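Local coordinates for Cg9734-pa (Drosophila melanogaster, PDB 2BK9), which binds a heme group through two axial histidines as an insect member of the globin family and probably serves as an oxygen carrier, at residues M1-I15 against A120-L134. The protein carries 1 engineered substitution. Residues are numbered along the deposited sequence; the frame is centred on the assembly and turned at random. Where two conformers were deposited one is given.
Sequences MNSDEVQLIKKTWEI and ASSLDESQAATWAKL. Engineered in segment 120-134: S121 (natural residue Cys).
One face of the W131 indole is covered by I9, whose CD1, in one of two conformers modelled for I9, lies 3.3 Å from the centroid of the five-membered ring, a CH-pi contact almost on the ring normal. At the edge, T12 OG1 lies in the ring plane and accepts from W131 NE1 at 2.8 Å, with an N-H...O angle of 154°. The six-membered ring of W13 meets that of W131 obliquely, W13 CE3 coming 3.6 Å from W131 CH2. T12 OG1 sits between its own backbone N and carbonyl carbon (chi1 57°), where it can give its proton to L8 O and still receive the indole N-H. These contacts join the first helix of the globin fold to its last; the axes of segments 3-15 and 125-134 cross at -96°, and W131 enters as a knob among L8, I9, T12 and W13. A leucine in place of W131 would probably leave T12 OG1 without its donor and open a gap beside I9. The W131 side chain also touches I73 and L117. Toward the N-terminus, E5 CB packs on T130 CG2, and E5 OE2 forms a long salt bridge of 3.6 Å with K133 NZ. Engineered S121 donates from OG to T12 O at 2.7 Å.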
ATOM      1  N   MET A   1       8.382  14.504  -9.885  1.00 23.26           N
ATOM      2  CA  MET A   1       6.931  14.640  -9.985  1.00 21.00           C
ATOM      3  C   MET A   1       6.621  16.119  -9.949  1.00 19.26           C
ATOM      4  O   MET A   1       7.054  16.828  -9.023  1.00 21.45           O
ATOM      5  CB  MET A   1       6.286  13.927  -8.829  1.00 22.04           C
ATOM      6  CG  MET A   1       4.822  14.007  -8.889  1.00 22.51           C
ATOM      7  SD  MET A   1       3.987  12.915  -7.783  0.70 20.34           S
ATOM      8  CE  MET A   1       4.132  11.377  -8.636  1.00 23.71           C
ATOM      9  N   ASN A   2       5.918  16.594 -10.969  1.00 17.25           N
ATOM     10  CA  ASN A   2       5.684  18.021 -11.102  1.00 16.27           C
ATOM     11  C   ASN A   2       4.549  18.451 -10.194  1.00 14.74           C
ATOM     12  O   ASN A   2       3.877  17.626  -9.509  1.00 13.18           O
ATOM     13  CB  ASN A   2       5.471  18.460 -12.568  1.00 16.38           C
ATOM     14  CG  ASN A   2       4.212  17.897 -13.206  1.00 15.63           C
ATOM     15  OD1 ASN A   2       4.255  17.478 -14.357  1.00 21.78           O
ATOM     16  ND2 ASN A   2       3.110  17.922 -12.522  1.00 13.17           N
ATOM     17  N   SER A   3       4.363  19.763 -10.127  1.00 14.52           N
ATOM     18  CA  SER A   3       3.450  20.278  -9.136  1.00 13.49           C
ATOM     19  C   SER A   3       2.008  19.850  -9.444  1.00 12.46           C
ATOM     20  O   SER A   3       1.224  19.606  -8.498  1.00 11.53           O
ATOM     21  CB  SER A   3       3.623  21.804  -9.013  0.65 16.34           C
ATOM     22  OG  SER A   3       4.890  22.125  -8.434  0.65 20.41           O
ATOM     23  N   ASP A   4       1.657  19.746 -10.725  1.00 13.30           N
ATOM     24  CA  ASP A   4       0.342  19.255 -11.112  1.00 12.66           C
ATOM     25  C   ASP A   4       0.133  17.820 -10.606  1.00 10.57           C
ATOM     26  O   ASP A   4      -0.936  17.480 -10.144  1.00 10.47           O
ATOM     27  CB  ASP A   4       0.112  19.346 -12.636  1.00 14.22           C
ATOM     28  CG  ASP A   4       0.004  20.768 -13.137  0.70 16.59           C
ATOM     29  OD1 ASP A   4      -0.638  21.595 -12.495  0.70 18.43           O
ATOM     30  OD2 ASP A   4       0.552  21.132 -14.187  0.70 22.51           O
ATOM     31  N   GLU A   5       1.143  16.988 -10.707  1.00 10.53           N
ATOM     32  CA  GLU A   5       1.041  15.598 -10.339  1.00 10.15           C
ATOM     33  C   GLU A   5       0.850  15.459  -8.818  1.00  8.85           C
ATOM     34  O   GLU A   5       0.061  14.636  -8.351  1.00  7.88           O
ATOM     35  CB  GLU A   5       2.250  14.854 -10.835  1.00 10.68           C
ATOM     36  CG  GLU A   5       2.247  14.661 -12.342  1.00 12.94           C
ATOM     37  CD  GLU A   5       3.566  14.132 -12.886  0.70 14.65           C
ATOM     38  OE1 GLU A   5       4.650  14.436 -12.367  1.00 19.89           O
ATOM     39  OE2 GLU A   5       3.532  13.374 -13.849  0.70 19.28           O
ATOM     40  N   VAL A   6       1.614  16.197  -8.050  1.00  8.22           N
ATOM     41  CA  VAL A   6       1.429  16.185  -6.603  1.00  8.45           C
ATOM     42  C   VAL A   6       0.022  16.568  -6.232  1.00  7.29           C
ATOM     43  O   VAL A   6      -0.616  15.936  -5.397  1.00  7.75           O
ATOM     44  CB  VAL A   6       2.428  17.111  -5.926  1.00  9.29           C
ATOM     45  CG1 VAL A   6       2.106  17.287  -4.476  1.00 10.35           C
ATOM     46  CG2 VAL A   6       3.855  16.578  -6.149  1.00 11.81           C
ATOM     47  N   GLN A   7      -0.476  17.633  -6.832  1.00  7.51           N
ATOM     48  CA  GLN A   7      -1.813  18.099  -6.521  1.00  7.56           C
ATOM     49  C   GLN A   7      -2.836  17.054  -6.901  1.00  6.77           C
ATOM     50  O   GLN A   7      -3.818  16.852  -6.198  1.00  7.06           O
ATOM     51  CB  GLN A   7      -2.070  19.442  -7.238  1.00  8.08           C
ATOM     52  CG  GLN A   7      -3.447  19.991  -7.060  1.00  8.75           C
ATOM     53  CD  GLN A   7      -3.782  20.520  -5.647  1.00  9.12           C
ATOM     54  OE1 GLN A   7      -3.019  20.386  -4.708  1.00  9.23           O
ATOM     55  NE2 GLN A   7      -4.970  21.131  -5.515  1.00 10.12           N
ATOM     56  N   LEU A   8      -2.662  16.419  -8.045  1.00  7.28           N
ATOM     57  CA  LEU A   8      -3.587  15.384  -8.473  1.00  7.21           C
ATOM     58  C   LEU A   8      -3.646  14.232  -7.467  1.00  6.44           C
ATOM     59  O   LEU A   8      -4.710  13.746  -7.132  1.00  6.11           O
ATOM     60  CB  LEU A   8      -3.167  14.923  -9.867  0.50  8.02           C
ATOM     61  CG  LEU A   8      -4.083  13.942 -10.583  0.50  8.05           C
ATOM     62  CD1 LEU A   8      -3.776  12.468 -10.084  0.50  8.64           C
ATOM     63  CD2 LEU A   8      -5.590  14.396 -10.499  0.50  7.80           C
ATOM     64  N   ILE A   9      -2.486  13.795  -7.012  1.00  5.70           N
ATOM     65  CA  ILE A   9      -2.444  12.726  -5.993  1.00  6.07           C
ATOM     66  C   ILE A   9      -3.193  13.188  -4.729  1.00  5.67           C
ATOM     67  O   ILE A   9      -4.051  12.479  -4.217  1.00  6.09           O
ATOM     68  CB  ILE A   9      -1.005  12.346  -5.681  1.00  7.05           C
ATOM     69  CG1 ILE A   9      -0.338  11.520  -6.811  0.50  7.42           C
ATOM     70  CG2 ILE A   9      -0.940  11.477  -4.418  1.00  6.94           C
ATOM     71  CD1 ILE A   9      -0.489  10.051  -6.900  0.65 12.34           C
ATOM     72  N   LYS A  10      -2.887  14.374  -4.259  1.00  6.15           N
ATOM     73  CA  LYS A  10      -3.534  14.847  -3.047  1.00  6.81           C
ATOM     74  C   LYS A  10      -5.040  14.905  -3.174  1.00  6.38           C
ATOM     75  O   LYS A  10      -5.770  14.446  -2.293  1.00  7.11           O
ATOM     76  CB  LYS A  10      -2.952  16.173  -2.589  1.00  7.09           C
ATOM     77  CG  LYS A  10      -1.557  16.041  -2.036  1.00  8.87           C
ATOM     78  CD  LYS A  10      -1.075  17.367  -1.479  1.00 11.10           C
ATOM     79  CE  LYS A  10       0.261  17.231  -0.820  1.00 14.09           C
ATOM     80  NZ  LYS A  10       0.331  18.287   0.227  1.00 16.83           N
ATOM     81  N   LYS A  11      -5.513  15.497  -4.245  1.00  6.59           N
ATOM     82  CA  LYS A  11      -6.937  15.699  -4.400  1.00  6.43           C
ATOM     83  C   LYS A  11      -7.663  14.362  -4.624  1.00  5.59           C
ATOM     84  O   LYS A  11      -8.713  14.146  -4.049  1.00  7.21           O
ATOM     85  CB  LYS A  11      -7.231  16.649  -5.530  1.00  7.79           C
ATOM     86  CG  LYS A  11      -6.800  18.097  -5.338  1.00  8.89           C
ATOM     87  CD  LYS A  11      -7.280  18.745  -4.038  1.00  9.23           C
ATOM     88  CE  LYS A  11      -8.792  18.811  -3.948  1.00  9.67           C
ATOM     89  NZ  LYS A  11      -9.249  19.440  -2.700  1.00 10.68           N
ATOM     90  N   THR A  12      -7.129  13.478  -5.456  1.00  5.95           N
ATOM     91  CA  THR A  12      -7.799  12.191  -5.689  1.00  5.50           C
ATOM     92  C   THR A  12      -7.736  11.284  -4.472  1.00  5.87           C
ATOM     93  O   THR A  12      -8.658  10.491  -4.278  1.00  7.34           O
ATOM     94  CB  THR A  12      -7.248  11.476  -6.937  1.00  6.22           C
ATOM     95  OG1 THR A  12      -5.827  11.272  -6.826  1.00  5.47           O
ATOM     96  CG2 THR A  12      -7.553  12.235  -8.211  1.00  7.32           C
ATOM     97  N   TRP A  13      -6.724  11.422  -3.637  1.00  5.29           N
ATOM     98  CA  TRP A  13      -6.628  10.638  -2.418  1.00  5.19           C
ATOM     99  C   TRP A  13      -7.740  10.960  -1.422  1.00  5.22           C
ATOM    100  O   TRP A  13      -8.108  10.099  -0.653  1.00  4.98           O
ATOM    101  CB  TRP A  13      -5.266  10.918  -1.771  1.00  5.42           C
ATOM    102  CG  TRP A  13      -4.994  10.253  -0.484  1.00  4.94           C
ATOM    103  CD1 TRP A  13      -4.662  10.875   0.666  1.00  5.49           C
ATOM    104  CD2 TRP A  13      -4.918   8.855  -0.204  1.00  5.46           C
ATOM    105  NE1 TRP A  13      -4.381   9.950   1.642  1.00  5.44           N
ATOM    106  CE2 TRP A  13      -4.557   8.704   1.152  1.00  5.22           C
ATOM    107  CE3 TRP A  13      -5.144   7.695  -0.950  1.00  5.30           C
ATOM    108  CZ2 TRP A  13      -4.382   7.447   1.725  1.00  5.43           C
ATOM    109  CZ3 TRP A  13      -5.003   6.474  -0.349  1.00  5.70           C
ATOM    110  CH2 TRP A  13      -4.606   6.356   0.975  1.00  5.84           C
ATOM    111  N   GLU A  14      -8.275  12.185  -1.479  1.00  5.64           N
ATOM    112  CA  GLU A  14      -9.281  12.584  -0.518  1.00  6.15           C
ATOM    113  C   GLU A  14     -10.446  11.599  -0.502  1.00  5.62           C
ATOM    114  O   GLU A  14     -11.060  11.418   0.545  1.00  6.87           O
ATOM    115  CB  GLU A  14      -9.817  13.997  -0.807  1.00  6.88           C
ATOM    116  CG  GLU A  14      -8.770  15.063  -0.610  1.00  8.04           C
ATOM    117  CD  GLU A  14      -9.266  16.453  -0.921  1.00  9.45           C
ATOM    118  OE1 GLU A  14     -10.464  16.653  -1.180  1.00 13.09           O
ATOM    119  OE2 GLU A  14      -8.450  17.385  -0.904  1.00 11.52           O
ATOM    120  N   ILE A  15     -10.829  11.046  -1.647  1.00  6.05           N
ATOM    121  CA  ILE A  15     -11.996  10.164  -1.705  1.00  6.07           C
ATOM    122  C   ILE A  15     -11.737   8.855  -0.936  1.00  5.52           C
ATOM    123  O   ILE A  15     -12.425   8.581   0.043  1.00  6.41           O
ATOM    124  CB  ILE A  15     -12.440   9.980  -3.143  1.00  7.20           C
ATOM    125  CG1 ILE A  15     -13.006  11.293  -3.649  1.00 10.52           C
ATOM    126  CG2 ILE A  15     -13.454   8.864  -3.262  1.00  8.25           C
ATOM    127  CD1 ILE A  15     -13.266  11.328  -5.141  1.00 11.13           C
ATOM    128  N   ALA A 120     -11.805   3.720  -6.919  1.00  6.45           N
ATOM    129  CA  ALA A 120     -12.369   4.576  -5.886  1.00  6.36           C
ATOM    130  C   ALA A 120     -12.406   6.036  -6.337  1.00  6.08           C
ATOM    131  O   ALA A 120     -13.400   6.740  -6.074  1.00  7.35           O
ATOM    132  CB  ALA A 120     -11.624   4.454  -4.608  1.00  6.86           C
ATOM    133  N   SER A 121     -11.369   6.511  -7.018  1.00  5.85           N
ATOM    134  CA  SER A 121     -11.302   7.904  -7.443  1.00  6.80           C
ATOM    135  C   SER A 121     -11.570   8.080  -8.917  1.00  6.97           C
ATOM    136  O   SER A 121     -11.380   9.179  -9.450  1.00  7.76           O
ATOM    137  CB  SER A 121      -9.975   8.496  -7.047  1.00  7.73           C
ATOM    138  OG  SER A 121      -9.880   8.508  -5.656  1.00  9.91           O
ATOM    139  N   SER A 122     -12.006   7.029  -9.594  1.00  6.00           N
ATOM    140  CA  SER A 122     -12.311   7.092 -11.022  1.00  7.04           C
ATOM    141  C   SER A 122     -11.170   7.701 -11.797  1.00  7.38           C
ATOM    142  O   SER A 122     -11.348   8.645 -12.562  1.00  8.81           O
ATOM    143  CB  SER A 122     -13.610   7.817 -11.284  1.00  8.04           C
ATOM    144  OG  SER A 122     -14.707   7.188 -10.598  1.00 10.20           O
ATOM    145  N   LEU A 123      -9.977   7.135 -11.621  1.00  6.34           N
ATOM    146  CA  LEU A 123      -8.779   7.666 -12.249  1.00  6.61           C
ATOM    147  C   LEU A 123      -8.759   7.305 -13.716  1.00  7.02           C
ATOM    148  O   LEU A 123      -8.940   6.155 -14.059  1.00  7.78           O
ATOM    149  CB  LEU A 123      -7.537   7.117 -11.596  1.00  5.92           C
ATOM    150  CG  LEU A 123      -7.370   7.351 -10.098  1.00  6.27           C
ATOM    151  CD1 LEU A 123      -6.105   6.682  -9.621  1.00  7.80           C
ATOM    152  CD2 LEU A 123      -7.372   8.802  -9.725  1.00  8.74           C
ATOM    153  N   ASP A 124      -8.491   8.287 -14.567  1.00  6.13           N
ATOM    154  CA  ASP A 124      -8.232   8.007 -15.970  1.00  6.81           C
ATOM    155  C   ASP A 124      -6.815   7.440 -16.117  1.00  5.97           C
ATOM    156  O   ASP A 124      -6.100   7.322 -15.139  1.00  6.40           O
ATOM    157  CB  ASP A 124      -8.521   9.212 -16.865  1.00  8.15           C
ATOM    158  CG  ASP A 124      -7.555  10.343 -16.705  1.00  8.67           C
ATOM    159  OD1 ASP A 124      -6.411  10.136 -16.283  1.00  9.00           O
ATOM    160  OD2 ASP A 124      -7.935  11.502 -17.040  1.00 11.22           O
ATOM    161  N   GLU A 125      -6.444   7.064 -17.338  1.00  6.58           N
ATOM    162  CA  GLU A 125      -5.162   6.405 -17.487  1.00  6.57           C
ATOM    163  C   GLU A 125      -4.012   7.278 -17.061  1.00  6.27           C
ATOM    164  O   GLU A 125      -3.066   6.791 -16.467  1.00  6.63           O
ATOM    165  CB  GLU A 125      -4.945   5.956 -18.914  1.00  8.00           C
ATOM    166  CG  GLU A 125      -5.699   4.749 -19.322  1.00 10.55           C
ATOM    167  CD  GLU A 125      -5.381   4.361 -20.769  1.00 11.10           C
ATOM    168  OE1 GLU A 125      -5.171   5.225 -21.661  1.00 11.12           O
ATOM    169  OE2 GLU A 125      -5.438   3.147 -21.013  1.00 19.11           O
ATOM    170  N   SER A 126      -4.052   8.565 -17.395  1.00  6.16           N
ATOM    171  CA  SER A 126      -2.968   9.467 -17.040  1.00  6.41           C
ATOM    172  C   SER A 126      -2.880   9.634 -15.528  1.00  6.99           C
ATOM    173  O   SER A 126      -1.792   9.681 -14.974  1.00  7.39           O
ATOM    174  CB  SER A 126      -3.195  10.820 -17.683  1.00  6.92           C
ATOM    175  OG  SER A 126      -3.085  10.758 -19.092  1.00  7.49           O
ATOM    176  N   GLN A 127      -4.030   9.768 -14.877  1.00  6.45           N
ATOM    177  CA  GLN A 127      -4.071   9.920 -13.418  1.00  5.64           C
ATOM    178  C   GLN A 127      -3.591   8.660 -12.727  1.00  5.72           C
ATOM    179  O   GLN A 127      -2.857   8.716 -11.757  1.00  6.37           O
ATOM    180  CB  GLN A 127      -5.492  10.315 -13.027  0.50  5.95           C
ATOM    181  CG  GLN A 127      -5.950  11.611 -13.698  0.50  6.40           C
ATOM    182  CD  GLN A 127      -7.399  11.917 -13.475  0.50  4.53           C
ATOM    183  OE1 GLN A 127      -8.212  10.997 -13.332  0.50  6.35           O
ATOM    184  NE2 GLN A 127      -7.738  13.201 -13.395  0.50  5.64           N
ATOM    185  N   ALA A 128      -3.993   7.511 -13.248  1.00  5.73           N
ATOM    186  CA  ALA A 128      -3.527   6.231 -12.709  1.00  6.01           C
ATOM    187  C   ALA A 128      -2.021   6.109 -12.876  1.00  6.25           C
ATOM    188  O   ALA A 128      -1.335   5.589 -11.995  1.00  6.81           O
ATOM    189  CB  ALA A 128      -4.225   5.079 -13.356  1.00  6.70           C
ATOM    190  N   ALA A 129      -1.465   6.591 -14.001  1.00  6.17           N
ATOM    191  CA  ALA A 129      -0.049   6.564 -14.204  1.00  6.82           C
ATOM    192  C   ALA A 129       0.691   7.420 -13.198  1.00  6.65           C
ATOM    193  O   ALA A 129       1.766   7.039 -12.732  1.00  7.02           O
ATOM    194  CB  ALA A 129       0.287   6.985 -15.620  1.00  8.55           C
ATOM    195  N   THR A 130       0.128   8.551 -12.828  1.00  6.42           N
ATOM    196  CA  THR A 130       0.750   9.401 -11.820  1.00  7.13           C
ATOM    197  C   THR A 130       0.821   8.653 -10.483  1.00  7.78           C
ATOM    198  O   THR A 130       1.834   8.674  -9.817  1.00  8.32           O
ATOM    199  CB  THR A 130      -0.034  10.708 -11.692  1.00  8.00           C
ATOM    200  OG1 THR A 130      -0.000  11.374 -12.968  1.00  9.50           O
ATOM    201  CG2 THR A 130       0.526  11.609 -10.641  1.00  8.29           C
ATOM    202  N   TRP A 131      -0.286   8.008 -10.118  1.00  6.09           N
ATOM    203  CA  TRP A 131      -0.301   7.179  -8.924  1.00  7.04           C
ATOM    204  C   TRP A 131       0.733   6.050  -9.006  1.00  6.74           C
ATOM    205  O   TRP A 131       1.422   5.758  -8.028  1.00  7.43           O
ATOM    206  CB  TRP A 131      -1.692   6.614  -8.662  1.00  6.16           C
ATOM    207  CG  TRP A 131      -2.559   7.531  -7.889  1.00  5.55           C
ATOM    208  CD1 TRP A 131      -3.404   8.471  -8.381  1.00  6.44           C
ATOM    209  CD2 TRP A 131      -2.599   7.669  -6.484  1.00  5.68           C
ATOM    210  NE1 TRP A 131      -4.013   9.157  -7.355  1.00  5.81           N
ATOM    211  CE2 TRP A 131      -3.544   8.675  -6.182  1.00  4.94           C
ATOM    212  CE3 TRP A 131      -1.942   7.023  -5.438  1.00  5.93           C
ATOM    213  CZ2 TRP A 131      -3.836   9.027  -4.892  1.00  6.29           C
ATOM    214  CZ3 TRP A 131      -2.240   7.376  -4.153  1.00  6.41           C
ATOM    215  CH2 TRP A 131      -3.196   8.359  -3.894  1.00  5.89           C
ATOM    216  N   ALA A 132       0.830   5.386 -10.152  1.00  6.55           N
ATOM    217  CA  ALA A 132       1.795   4.316 -10.302  1.00  7.43           C
ATOM    218  C   ALA A 132       3.216   4.835 -10.144  1.00  7.75           C
ATOM    219  O   ALA A 132       4.070   4.091  -9.647  1.00  8.60           O
ATOM    220  CB  ALA A 132       1.629   3.609 -11.607  1.00  8.47           C
ATOM    221  N   LYS A 133       3.485   6.072 -10.551  1.00  8.48           N
ATOM    222  CA  LYS A 133       4.810   6.654 -10.322  1.00  9.07           C
ATOM    223  C   LYS A 133       5.121   6.798  -8.832  1.00  8.09           C
ATOM    224  O   LYS A 133       6.249   6.504  -8.403  1.00  8.68           O
ATOM    225  CB  LYS A 133       4.853   7.997 -11.003  1.00 10.60           C
ATOM    226  CG  LYS A 133       6.156   8.694 -11.008  1.00 14.55           C
ATOM    227  CD  LYS A 133       6.220   9.841 -12.001  1.00 17.94           C
ATOM    228  CE  LYS A 133       4.964  10.362 -12.591  1.00 21.70           C
ATOM    229  NZ  LYS A 133       4.714  10.023 -14.021  1.00 24.92           N
ATOM    230  N   LEU A 134       4.151   7.230  -8.042  1.00  7.20           N
ATOM    231  CA  LEU A 134       4.336   7.313  -6.614  1.00  6.61           C
ATOM    232  C   LEU A 134       4.576   5.932  -6.019  1.00  6.51           C
ATOM    233  O   LEU A 134       5.493   5.719  -5.241  1.00  6.64           O
ATOM    234  CB  LEU A 134       3.124   7.948  -5.922  1.00  7.63           C
ATOM    235  CG  LEU A 134       3.143   7.918  -4.390  1.00  8.00           C
ATOM    236  CD1 LEU A 134       4.308   8.700  -3.841  1.00 10.18           C
ATOM    237  CD2 LEU A 134       1.830   8.446  -3.856  1.00  8.55           C
TER